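Side-chain contacts in syndapin (Drosophila melanogaster, PDB 3I2W), which probably acts in endocytosis and in regulating internalization of plasma-membrane proteins, with a dimeric F-BAR domain that binds phospholipids: residues G59-Y62 with A68-G71; S76-D81 with Y252-H257; D88-D93 with H237-L242; N95-T100 with L233-S238. All coordinates share one frame; numbering follows the deposited sequence.

All four contacts use helix 63-105, whose residues enter in sequence order from contact 1 to contact 4. Contact 1 holds two of the sodium ligands, Gly59 and Glu61. It touches contact 2 where Gly71 C lies 3.6 Å from Phe255 CE1; the centres of the two contacts are about 16 Å apart. Contact 3 follows about 20 Å from contact 2, centre to centre, and contact 4 lies about 8 Å from contact 3, again between centres. The last two share His237 and Ser238 and are joined by a probable hydrogen bond, Leu90 O to Asn95 N at 2.8 Å. From the centre of contact 4 to that of contact 1 is about 43 Å. Each contact also meets the second subunit.

Contact 1: residues G59-Y62 with A68-G71; sequences GPEY and AWKG. With NA (sodium ion), chain G.
Glu61 reaches across to the indole of Trp69, and these two residues make the whole of the contact between 59-62 and 68-71. Starting at its base, Glu61 CB stands 4.2 Å above one face of the indole, displaced toward the rim. The next atom is placed by a first torsion of -178°, CG anti to the backbone N, which carries Glu61 CG to 3.5 Å from Trp69 NE1. A bend at chi2 (79°) then turns the carboxyl group along the pyrrole side, with Glu61 CD still 3.5 Å from Trp69 NE1. At the tip, Glu61 OE1 accepts a weak hydrogen bond from Trp69 NE1 at 2.8 Å; the N-H...O angle is only 128°, because the oxygen approaches the ring obliquely. The other oxygen, OE2, forms a salt bridge with Arg225 of the second subunit, the stronger hold on the carboxylate; the indole bond is secondary.

The backbone of the same residue serves a sodium ion. Glu61 O binds it at 2.4 Å and Gly59 O at 2.7 Å, with a water, Ile56 O, Glu57 O and Glu66 OE2 as the remaining ligands. The site thus gathers the end of helix 11-58, the loop after it and the first turn of helix 63-105. Trp69, on that second helix, packs also on Ile56 of helix 11-58 and on Leu27 of the second subunit.

Contact 2: residues S76-D81 with Y252-H257; sequences SERISD and YEEFSH
The Tyr252 ring meets Ile79 at its edge: the CD1 methyl of Ile79 lies near the ring plane, 3.4 Å from Tyr252 OH and 4.3 Å from Tyr252 CZ. Within the two segments no atom of 76-81 stacks on a face of this ring. The other flat groups, the Arg78 guanidinium and the Glu254 carboxylate, have planes turned 55° apart. Arg78 NE is 3.4 Å from Glu254 OE1, with the oxygen well out of the guanidinium plane, so that no N-H points at it. The pair is a salt bridge of charges alone, at the solvent-accessible margin of the contact.

The torsions explain how both pairs meet. Ile79 CG1 is anti to the carbonyl carbon (chi1 -77°), which swings the CD1 branch toward the phenol, although the CB of neither residue faces the other helix directly. Arg78 bends at chi2 (-91°) and runs across the extended Glu254 at about a right angle. The phenol oxygen has its polar partner in Glu75, one residue before the 76-81 segment, a hydrogen bond that holds the hydroxyl on the side of helix 63-105.

Within helix 63-105, apart from the contact itself, Ser80 OG donates to Glu77 O at 2.6 Å, a carbonyl that also receives Asp81 N. Ile79 packs on Leu45 of helix 11-58 and on Leu242 of the second subunit, as Tyr252 does on Asp241 there. A short helix following the long ones, laid against its own chain and its partner together, belongs to the intertwined all-helical dimer of the F-BAR fold.

Contact 3: residues D88-D93 with H237-L242; sequences DNLCND and HSCLDL
Cys239 and Leu240 are the residues of 237-242 that meet the helix turn at 88-93. Cys239 comes first, at the closest approach of the two backbones, where its CA is 6.2 Å from Asn89 CA. Its SG, anti to the carbonyl carbon (chi1 -66°), extends toward the facing helix and rests 3.7 Å from Asn89 CB, so it touches the base of that side chain and leaves the amide aside. One atom back, Cys239 CB lies 3.6 Å from Leu90 CD2. Leu240 follows with a single methyl: its CD1 is 3.6 Å from Leu90 CD2, and the two leucines cross at about a right angle. A single branch of Leu90 therefore serves both neighbours, and the contact is van der Waals packing, two of its three pairs between apolar groups.

At Asp241 the backbone leaves helical angles, so the touching pair occupies the last helical turn. On the other side, a wider pi-type turn, 90-93, begins at Leu90 itself. The contact thus joins the end of helix 169-240 to helix 63-105. Helix 11-58 meets Leu90 through Ile31 and Leu240 through Arg34, and the second subunit reaches Leu240 through Glu75.

Contact 4: residues N95-T100 with L233-S238; sequences NSQIKT and LFNVHS
Hydrogen bonding between two amides carries this contact: Gln97 NE2 donates to Asn235 OD1 at 3.0 Å, with an N-H...O angle of 180°. The oxygen lies almost in the amide plane of Gln97. Seen from the acceptor, the C=O...N angle is 142° and the donor is slightly tilted from the carbonyl plane. The two amides are nearly coplanar, though the side chains cross at about a right angle. Gln97 reaches the bond by running extended beyond CG (chi2 -171°). Its NE2 donates to two oxygens, Asn235 OD1 and Asp93 O, the latter one turn earlier on the same helix, which limits rotation of the amide.

This bridge spans helices 63-105 and 169-240, two of the long helices of the F-BAR bundle, at its partly exposed border; the two segments bury only 59 Å² between them.

Van der Waals packing lies outside the bridge itself. Ile98, next to Gln97, sits on Ile232 of helix 169-240 and on Leu27 of helix 11-58, while Asn235 leans on Val94.

Within helix 169-240, Ser238 OG makes a weak hydrogen bond to Phe234 O at 3.3 Å. Phe234 itself packs on Ile259 of the second subunit.

Contact 1: residues G59-Y62 with A68-G71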
loop_
_atom_site.group_PDB
_atom_site.type_symbol
_atom_site.label_atom_id
_atom_site.label_comp_id
_atom_site.label_asym_id
_atom_site.label_seq_id
_atom_site.Cartn_x
_atom_site.Cartn_y
_atom_site.Cartn_z
ATOM N N GLY B 59 -8.186 -24.602 16.982
ATOM C CA GLY B 59 -6.986 -25.244 17.520
ATOM C C GLY B 59 -6.899 -25.350 19.048
ATOM O O GLY B 59 -7.850 -24.989 19.766
ATOM N N PRO B 60 -5.737 -25.817 19.564
ATOM C CA PRO B 60 -5.516 -26.157 20.989
ATOM C C PRO B 60 -5.257 -25.026 21.963
ATOM O O PRO B 60 -5.215 -25.270 23.139
ATOM C CB PRO B 60 -4.268 -27.052 20.972
ATOM C CG PRO B 60 -3.836 -27.117 19.575
ATOM C CD PRO B 60 -4.515 -26.037 18.790
ATOM N N GLU B 61 -5.092 -23.803 21.518
ATOM C CA GLU B 61 -4.719 -22.794 22.512
ATOM C C GLU B 61 -6.003 -22.452 23.281
ATOM O O GLU B 61 -7.099 -22.595 22.705
ATOM C CB GLU B 61 -4.047 -21.594 21.844
ATOM C CG GLU B 61 -3.591 -20.552 22.808
ATOM C CD GLU B 61 -2.302 -20.875 23.500
ATOM O OE1 GLU B 61 -1.194 -20.699 22.951
ATOM O OE2 GLU B 61 -2.382 -21.289 24.649
ATOM N N TYR B 62 -5.889 -22.093 24.562
ATOM C CA TYR B 62 -7.073 -21.874 25.413
ATOM C C TYR B 62 -6.833 -20.724 26.378
ATOM O O TYR B 62 -5.721 -20.210 26.517
ATOM C CB TYR B 62 -7.399 -23.143 26.253
ATOM C CG TYR B 62 -6.209 -23.608 27.148
ATOM C CD1 TYR B 62 -5.066 -24.143 26.563
ATOM C CD2 TYR B 62 -6.206 -23.453 28.524
ATOM C CE1 TYR B 62 -3.968 -24.547 27.286
ATOM C CE2 TYR B 62 -5.079 -23.868 29.281
ATOM C CZ TYR B 62 -3.950 -24.416 28.637
ATOM O OH TYR B 62 -2.775 -24.846 29.291
ATOM N N ALA B 68 -5.050 -13.522 24.453
ATOM C CA ALA B 68 -3.892 -12.763 23.961
ATOM C C ALA B 68 -3.575 -12.935 22.477
ATOM O O ALA B 68 -3.336 -11.925 21.818
ATOM C CB ALA B 68 -2.661 -12.997 24.782
ATOM N N TRP B 69 -3.576 -14.181 21.961
ATOM C CA TRP B 69 -3.287 -14.410 20.556
ATOM C C TRP B 69 -4.304 -13.599 19.801
ATOM O O TRP B 69 -3.974 -12.988 18.797
ATOM C CB TRP B 69 -3.525 -15.843 20.087
ATOM C CG TRP B 69 -2.519 -16.935 20.295
ATOM C CD1 TRP B 69 -2.052 -17.426 21.494
ATOM C CD2 TRP B 69 -1.949 -17.762 19.286
ATOM N NE1 TRP B 69 -1.174 -18.471 21.277
ATOM C CE2 TRP B 69 -1.115 -18.708 19.929
ATOM C CE3 TRP B 69 -2.051 -17.797 17.895
ATOM C CZ2 TRP B 69 -0.405 -19.671 19.221
ATOM C CZ3 TRP B 69 -1.340 -18.737 17.202
ATOM C CH2 TRP B 69 -0.538 -19.666 17.852
ATOM N N LYS B 70 -5.552 -13.593 20.263
ATOM C CA LYS B 70 -6.629 -12.921 19.514
ATOM C C LYS B 70 -6.438 -11.407 19.439
ATOM O O LYS B 70 -6.782 -10.777 18.443
ATOM C CB LYS B 70 -7.979 -13.184 20.112
ATOM C CG LYS B 70 -8.352 -14.587 20.194
ATOM C CD LYS B 70 -9.068 -15.032 18.994
ATOM C CE LYS B 70 -10.182 -16.008 19.390
ATOM N NZ LYS B 70 -11.069 -15.445 20.462
ATOM N N GLY B 71 -5.904 -10.825 20.490
ATOM C CA GLY B 71 -5.443 -9.453 20.410
ATOM C C GLY B 71 -4.816 -9.018 19.088
ATOM O O GLY B 71 -5.056 -7.907 18.620
HETATM NA NA NA G . -8.794 -22.735 20.975
HETATM O O HOH W 1 -10.481 -24.605 21.395
#

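Contact 2: residues S76-D81 with Y252-H257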
loop_
_atom_site.group_PDB
_atom_site.type_symbol
_atom_site.label_atom_id
_atom_site.label_comp_id
_atom_site.label_asym_id
_atom_site.label_seq_id
_atom_site.Cartn_x
_atom_site.Cartn_y
_atom_site.Cartn_z
ATOM N N SER B 76 -5.179 -5.881 13.788
ATOM C CA SER B 76 -5.182 -5.769 12.384
ATOM C C SER B 76 -6.572 -5.318 11.922
ATOM O O SER B 76 -6.753 -4.905 10.776
ATOM C CB SER B 76 -4.838 -7.128 11.805
ATOM O OG SER B 76 -5.911 -8.036 12.033
ATOM N N GLU B 77 -7.575 -5.427 12.777
ATOM C CA GLU B 77 -8.878 -5.050 12.306
ATOM C C GLU B 77 -9.031 -3.541 12.376
ATOM O O GLU B 77 -9.518 -2.889 11.455
ATOM C CB GLU B 77 -9.990 -5.859 12.990
ATOM C CG GLU B 77 -10.335 -7.047 12.073
ATOM C CD GLU B 77 -11.376 -8.062 12.581
ATOM O OE1 GLU B 77 -11.591 -9.068 11.822
ATOM O OE2 GLU B 77 -11.973 -7.891 13.698
ATOM N N ARG B 78 -8.536 -3.004 13.468
ATOM C CA ARG B 78 -8.536 -1.615 13.717
ATOM C C ARG B 78 -7.603 -0.940 12.711
ATOM O O ARG B 78 -7.847 0.186 12.297
ATOM C CB ARG B 78 -8.038 -1.365 15.141
ATOM C CG ARG B 78 -8.921 -1.855 16.302
ATOM C CD ARG B 78 -9.942 -0.809 16.812
ATOM N NE ARG B 78 -10.720 -1.379 17.927
ATOM C CZ ARG B 78 -11.514 -2.462 17.853
ATOM N NH1 ARG B 78 -11.675 -3.123 16.700
ATOM N NH2 ARG B 78 -12.149 -2.872 18.942
ATOM N N ILE B 79 -6.546 -1.633 12.294
ATOM C CA ILE B 79 -5.618 -1.022 11.375
ATOM C C ILE B 79 -6.306 -0.914 10.025
ATOM O O ILE B 79 -6.215 0.149 9.339
ATOM C CB ILE B 79 -4.302 -1.779 11.234
ATOM C CG1 ILE B 79 -3.413 -1.523 12.436
ATOM C CG2 ILE B 79 -3.572 -1.274 10.002
ATOM C CD1 ILE B 79 -3.020 -0.111 12.508
ATOM N N SER B 80 -6.999 -1.993 9.658
ATOM C CA SER B 80 -7.669 -2.042 8.410
ATOM C C SER B 80 -8.708 -0.927 8.333
ATOM O O SER B 80 -8.915 -0.348 7.286
ATOM C CB SER B 80 -8.334 -3.404 8.182
ATOM O OG SER B 80 -9.550 -3.487 8.898
ATOM N N ASP B 81 -9.374 -0.612 9.420
ATOM C CA ASP B 81 -10.305 0.475 9.341
ATOM C C ASP B 81 -9.605 1.799 9.037
ATOM O O ASP B 81 -10.020 2.589 8.131
ATOM C CB ASP B 81 -11.012 0.629 10.644
ATOM C CG ASP B 81 -11.908 -0.529 10.956
ATOM O OD1 ASP B 81 -12.278 -1.301 10.016
ATOM O OD2 ASP B 81 -12.217 -0.660 12.178
ATOM N N TYR B 252 -2.876 0.332 19.876
ATOM C CA TYR B 252 -1.750 -0.277 20.557
ATOM C C TYR B 252 -1.931 -0.330 22.087
ATOM O O TYR B 252 -1.714 -1.351 22.670
ATOM C CB TYR B 252 -0.411 0.282 20.045
ATOM C CG TYR B 252 -0.350 -0.089 18.612
ATOM C CD1 TYR B 252 0.154 -1.304 18.192
ATOM C CD2 TYR B 252 -0.945 0.707 17.670
ATOM C CE1 TYR B 252 0.113 -1.668 16.865
ATOM C CE2 TYR B 252 -0.990 0.343 16.360
ATOM C CZ TYR B 252 -0.488 -0.838 15.963
ATOM O OH TYR B 252 -0.601 -1.135 14.617
ATOM N N GLU B 253 -2.370 0.735 22.722
ATOM C CA GLU B 253 -2.652 0.687 24.111
ATOM C C GLU B 253 -3.505 -0.571 24.449
ATOM O O GLU B 253 -3.197 -1.351 25.345
ATOM C CB GLU B 253 -3.399 1.971 24.505
ATOM C CG GLU B 253 -3.789 1.973 26.002
ATOM C CD GLU B 253 -4.310 3.367 26.481
ATOM O OE1 GLU B 253 -4.593 4.259 25.564
ATOM O OE2 GLU B 253 -4.442 3.576 27.770
ATOM N N GLU B 254 -4.570 -0.755 23.692
ATOM C CA GLU B 254 -5.574 -1.729 23.980
ATOM C C GLU B 254 -5.050 -3.091 23.634
ATOM O O GLU B 254 -5.234 -4.065 24.351
ATOM C CB GLU B 254 -6.782 -1.439 23.133
ATOM C CG GLU B 254 -7.453 -2.708 22.607
ATOM C CD GLU B 254 -8.631 -2.485 21.593
ATOM O OE1 GLU B 254 -8.465 -2.043 20.437
ATOM O OE2 GLU B 254 -9.754 -2.838 21.948
ATOM N N PHE B 255 -4.355 -3.160 22.507
ATOM C CA PHE B 255 -3.648 -4.366 22.112
ATOM C C PHE B 255 -2.740 -4.875 23.212
ATOM O O PHE B 255 -2.672 -6.056 23.426
ATOM C CB PHE B 255 -2.893 -4.102 20.834
ATOM C CG PHE B 255 -2.128 -5.269 20.312
ATOM C CD1 PHE B 255 -2.379 -6.564 20.754
ATOM C CD2 PHE B 255 -1.149 -5.091 19.359
ATOM C CE1 PHE B 255 -1.642 -7.677 20.276
ATOM C CE2 PHE B 255 -0.434 -6.190 18.881
ATOM C CZ PHE B 255 -0.682 -7.481 19.350
ATOM N N SER B 256 -2.049 -4.029 23.951
ATOM C CA SER B 256 -1.227 -4.604 25.013
ATOM C C SER B 256 -1.997 -4.737 26.296
ATOM O O SER B 256 -1.574 -5.387 27.179
ATOM C CB SER B 256 0.079 -3.854 25.234
ATOM O OG SER B 256 -0.235 -2.553 25.471
ATOM N N HIS B 257 -3.170 -4.152 26.401
ATOM C CA HIS B 257 -3.934 -4.448 27.574
ATOM C C HIS B 257 -4.227 -5.945 27.516
ATOM O O HIS B 257 -4.031 -6.668 28.491
ATOM C CB HIS B 257 -5.202 -3.630 27.642
ATOM C CG HIS B 257 -5.990 -3.861 28.896
ATOM N ND1 HIS B 257 -5.473 -3.609 30.156
ATOM C CD2 HIS B 257 -7.239 -4.360 29.090
ATOM C CE1 HIS B 257 -6.373 -3.934 31.064
ATOM N NE2 HIS B 257 -7.454 -4.388 30.444
#

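Contact 3: residues D88-D93 with H237-L242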
loop_
_atom_site.group_PDB
_atom_site.type_symbol
_atom_site.label_atom_id
_atom_site.label_comp_id
_atom_site.label_asym_id
_atom_site.label_seq_id
_atom_site.Cartn_x
_atom_site.Cartn_y
_atom_site.Cartn_z
ATOM N N ASP B 88 -11.366 6.045 1.811
ATOM C CA ASP B 88 -12.624 6.697 1.658
ATOM C C ASP B 88 -12.401 8.179 1.652
ATOM O O ASP B 88 -12.988 8.909 0.815
ATOM C CB ASP B 88 -13.616 6.265 2.734
ATOM C CG ASP B 88 -14.384 4.957 2.363
ATOM O OD1 ASP B 88 -14.271 4.379 1.246
ATOM O OD2 ASP B 88 -15.122 4.469 3.238
ATOM N N ASN B 89 -11.546 8.648 2.555
ATOM C CA ASN B 89 -11.158 10.051 2.428
ATOM C C ASN B 89 -10.573 10.476 1.102
ATOM O O ASN B 89 -10.915 11.545 0.644
ATOM C CB ASN B 89 -10.243 10.516 3.546
ATOM C CG ASN B 89 -10.962 10.613 4.837
ATOM O OD1 ASN B 89 -12.202 10.646 4.874
ATOM N ND2 ASN B 89 -10.222 10.594 5.914
ATOM N N LEU B 90 -9.693 9.664 0.494
ATOM C CA LEU B 90 -9.063 10.038 -0.758
ATOM C C LEU B 90 -10.155 10.092 -1.783
ATOM O O LEU B 90 -10.222 11.020 -2.553
ATOM C CB LEU B 90 -8.008 9.050 -1.198
ATOM C CG LEU B 90 -6.747 8.903 -0.366
ATOM C CD1 LEU B 90 -5.954 7.778 -0.923
ATOM C CD2 LEU B 90 -5.895 10.125 -0.293
ATOM N N CYS B 91 -11.051 9.127 -1.791
ATOM C CA CYS B 91 -12.074 9.188 -2.807
ATOM C C CYS B 91 -13.194 10.138 -2.633
ATOM O O CYS B 91 -13.786 10.481 -3.617
ATOM C CB CYS B 91 -12.664 7.839 -3.145
ATOM S SG CYS B 91 -11.362 6.810 -3.632
ATOM N N ASN B 92 -13.567 10.547 -1.445
ATOM C CA ASN B 92 -14.761 11.384 -1.403
ATOM C C ASN B 92 -14.482 12.726 -0.848
ATOM O O ASN B 92 -15.282 13.586 -1.053
ATOM C CB ASN B 92 -15.927 10.797 -0.606
ATOM C CG ASN B 92 -16.069 9.280 -0.749
ATOM O OD1 ASN B 92 -16.041 8.760 -1.842
ATOM N ND2 ASN B 92 -16.228 8.581 0.378
ATOM N N ASP B 93 -13.408 12.916 -0.089
ATOM C CA ASP B 93 -12.960 14.278 0.178
ATOM C C ASP B 93 -12.157 14.783 -1.054
ATOM O O ASP B 93 -12.442 15.855 -1.600
ATOM C CB ASP B 93 -12.143 14.423 1.481
ATOM C CG ASP B 93 -12.986 14.196 2.803
ATOM O OD1 ASP B 93 -14.257 14.242 2.789
ATOM O OD2 ASP B 93 -12.337 13.988 3.885
ATOM N N HIS B 237 -2.205 15.019 1.613
ATOM C CA HIS B 237 -1.382 14.930 2.777
ATOM C C HIS B 237 -2.227 14.682 4.013
ATOM O O HIS B 237 -2.086 13.677 4.620
ATOM C CB HIS B 237 -0.602 16.204 2.892
ATOM C CG HIS B 237 0.379 16.218 4.017
ATOM N ND1 HIS B 237 0.027 16.566 5.302
ATOM C CD2 HIS B 237 1.714 15.992 4.036
ATOM C CE1 HIS B 237 1.093 16.499 6.073
ATOM N NE2 HIS B 237 2.133 16.157 5.331
ATOM N N SER B 238 -3.139 15.565 4.385
ATOM C CA SER B 238 -4.102 15.231 5.482
ATOM C C SER B 238 -4.641 13.840 5.534
ATOM O O SER B 238 -4.761 13.257 6.585
ATOM C CB SER B 238 -5.306 16.137 5.430
ATOM O OG SER B 238 -4.698 17.382 5.605
ATOM N N CYS B 239 -5.052 13.332 4.388
ATOM C CA CYS B 239 -5.632 12.012 4.363
ATOM C C CYS B 239 -4.643 10.950 4.767
ATOM O O CYS B 239 -5.025 9.967 5.318
ATOM C CB CYS B 239 -6.096 11.674 2.972
ATOM S SG CYS B 239 -7.385 12.660 2.459
ATOM N N LEU B 240 -3.381 11.146 4.455
ATOM C CA LEU B 240 -2.406 10.113 4.626
ATOM C C LEU B 240 -1.630 10.237 5.925
ATOM O O LEU B 240 -0.949 9.324 6.313
ATOM C CB LEU B 240 -1.406 10.125 3.469
ATOM C CG LEU B 240 -1.700 9.416 2.163
ATOM C CD1 LEU B 240 -2.984 9.828 1.809
ATOM C CD2 LEU B 240 -0.772 9.968 1.121
ATOM N N ASP B 241 -1.714 11.346 6.605
ATOM C CA ASP B 241 -0.808 11.581 7.679
ATOM C C ASP B 241 -1.299 10.759 8.853
ATOM O O ASP B 241 -2.421 10.904 9.351
ATOM C CB ASP B 241 -0.803 13.068 7.973
ATOM C CG ASP B 241 0.127 13.478 9.107
ATOM O OD1 ASP B 241 0.703 12.668 9.884
ATOM O OD2 ASP B 241 0.278 14.704 9.211
ATOM N N LEU B 242 -0.405 9.901 9.290
ATOM C CA LEU B 242 -0.697 8.878 10.236
ATOM C C LEU B 242 -0.675 9.515 11.561
ATOM O O LEU B 242 -1.483 9.143 12.452
ATOM C CB LEU B 242 0.390 7.809 10.176
ATOM C CG LEU B 242 0.096 6.864 9.013
ATOM C CD1 LEU B 242 1.284 5.936 8.800
ATOM C CD2 LEU B 242 -1.258 6.115 9.286
#

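Contact 4: residues N95-T100 with L233-S238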
loop_
_atom_site.group_PDB
_atom_site.type_symbol
_atom_site.label_atom_id
_atom_site.label_comp_id
_atom_site.label_asym_id
_atom_site.label_seq_id
_atom_site.Cartn_x
_atom_site.Cartn_y
_atom_site.Cartn_z
ATOM N N ASN B 95 -10.797 13.166 -4.315
ATOM C CA ASN B 95 -11.033 13.024 -5.718
ATOM C C ASN B 95 -12.262 13.800 -6.220
ATOM O O ASN B 95 -12.177 14.411 -7.223
ATOM C CB ASN B 95 -10.952 11.570 -6.193
ATOM C CG ASN B 95 -9.617 11.250 -6.827
ATOM O OD1 ASN B 95 -8.750 12.108 -6.933
ATOM N ND2 ASN B 95 -9.410 9.999 -7.193
ATOM N N SER B 96 -13.374 13.784 -5.506
ATOM C CA SER B 96 -14.607 14.491 -5.887
ATOM C C SER B 96 -14.375 15.987 -6.056
ATOM O O SER B 96 -14.998 16.636 -6.920
ATOM C CB SER B 96 -15.616 14.366 -4.765
ATOM O OG SER B 96 -14.987 14.920 -3.604
ATOM N N GLN B 97 -13.509 16.547 -5.220
ATOM C CA GLN B 97 -13.229 17.950 -5.345
ATOM C C GLN B 97 -12.647 18.194 -6.714
ATOM O O GLN B 97 -13.078 19.057 -7.398
ATOM C CB GLN B 97 -12.207 18.358 -4.342
ATOM C CG GLN B 97 -12.730 18.871 -3.070
ATOM C CD GLN B 97 -11.585 19.453 -2.246
ATOM O OE1 GLN B 97 -11.417 20.666 -2.237
ATOM N NE2 GLN B 97 -10.760 18.607 -1.620
ATOM N N ILE B 98 -11.637 17.438 -7.087
ATOM C CA ILE B 98 -11.021 17.547 -8.367
ATOM C C ILE B 98 -12.007 17.253 -9.444
ATOM O O ILE B 98 -12.107 17.987 -10.416
ATOM C CB ILE B 98 -9.823 16.619 -8.497
ATOM C CG1 ILE B 98 -8.835 16.959 -7.387
ATOM C CG2 ILE B 98 -9.134 16.828 -9.870
ATOM C CD1 ILE B 98 -7.673 15.984 -7.301
ATOM N N LYS B 99 -12.760 16.187 -9.301
ATOM C CA LYS B 99 -13.758 15.895 -10.286
ATOM C C LYS B 99 -14.645 17.165 -10.586
ATOM O O LYS B 99 -15.046 17.424 -11.720
ATOM C CB LYS B 99 -14.561 14.676 -9.854
ATOM C CG LYS B 99 -15.712 14.427 -10.820
ATOM C CD LYS B 99 -16.018 13.017 -11.045
ATOM C CE LYS B 99 -17.521 12.822 -10.972
ATOM N NZ LYS B 99 -17.975 11.463 -11.517
ATOM N N THR B 100 -14.895 17.945 -9.532
ATOM C CA THR B 100 -15.805 19.052 -9.565
ATOM C C THR B 100 -15.181 20.222 -10.272
ATOM O O THR B 100 -15.810 20.819 -11.187
ATOM C CB THR B 100 -16.300 19.446 -8.162
ATOM O OG1 THR B 100 -17.545 18.788 -7.894
ATOM C CG2 THR B 100 -16.605 20.918 -8.094
ATOM N N LEU B 233 -3.053 18.720 -3.106
ATOM C CA LEU B 233 -1.902 18.101 -2.514
ATOM C C LEU B 233 -1.869 18.154 -0.970
ATOM O O LEU B 233 -1.656 17.121 -0.359
ATOM C CB LEU B 233 -0.604 18.583 -3.147
ATOM C CG LEU B 233 -0.380 18.119 -4.582
ATOM C CD1 LEU B 233 0.993 18.446 -5.039
ATOM C CD2 LEU B 233 -0.588 16.656 -4.705
ATOM N N PHE B 234 -2.084 19.292 -0.328
ATOM C CA PHE B 234 -2.212 19.312 1.133
ATOM C C PHE B 234 -3.375 18.470 1.604
ATOM O O PHE B 234 -3.295 17.787 2.635
ATOM C CB PHE B 234 -2.474 20.711 1.663
ATOM C CG PHE B 234 -1.246 21.622 1.709
ATOM C CD1 PHE B 234 -0.117 21.286 2.428
ATOM C CD2 PHE B 234 -1.265 22.846 1.087
ATOM C CE1 PHE B 234 0.986 22.130 2.490
ATOM C CE2 PHE B 234 -0.155 23.701 1.161
ATOM C CZ PHE B 234 0.963 23.332 1.858
ATOM N N ASN B 235 -4.480 18.508 0.887
ATOM C CA ASN B 235 -5.614 17.738 1.304
ATOM C C ASN B 235 -5.237 16.269 1.272
ATOM O O ASN B 235 -5.600 15.543 2.159
ATOM C CB ASN B 235 -6.775 17.984 0.374
ATOM C CG ASN B 235 -7.434 19.340 0.588
ATOM O OD1 ASN B 235 -8.368 19.685 -0.103
ATOM N ND2 ASN B 235 -6.959 20.093 1.520
ATOM N N VAL B 236 -4.497 15.840 0.257
ATOM C CA VAL B 236 -4.026 14.483 0.154
ATOM C C VAL B 236 -3.216 14.189 1.398
ATOM O O VAL B 236 -3.519 13.223 2.156
ATOM C CB VAL B 236 -3.107 14.278 -1.040
ATOM C CG1 VAL B 236 -2.591 12.887 -1.023
ATOM C CG2 VAL B 236 -3.847 14.444 -2.314
ATOM N N HIS B 237 -2.205 15.019 1.613
ATOM C CA HIS B 237 -1.382 14.930 2.777
ATOM C C HIS B 237 -2.227 14.682 4.013
ATOM O O HIS B 237 -2.086 13.677 4.620
ATOM C CB HIS B 237 -0.602 16.204 2.892
ATOM C CG HIS B 237 0.379 16.218 4.017
ATOM N ND1 HIS B 237 0.027 16.566 5.302
ATOM C CD2 HIS B 237 1.714 15.992 4.036
ATOM C CE1 HIS B 237 1.093 16.499 6.073
ATOM N NE2 HIS B 237 2.133 16.157 5.331
ATOM N N SER B 238 -3.139 15.565 4.385
ATOM C CA SER B 238 -4.102 15.231 5.482
ATOM C C SER B 238 -4.641 13.840 5.534
ATOM O O SER B 238 -4.761 13.257 6.585
ATOM C CB SER B 238 -5.306 16.137 5.430
ATOM O OG SER B 238 -4.698 17.382 5.605
#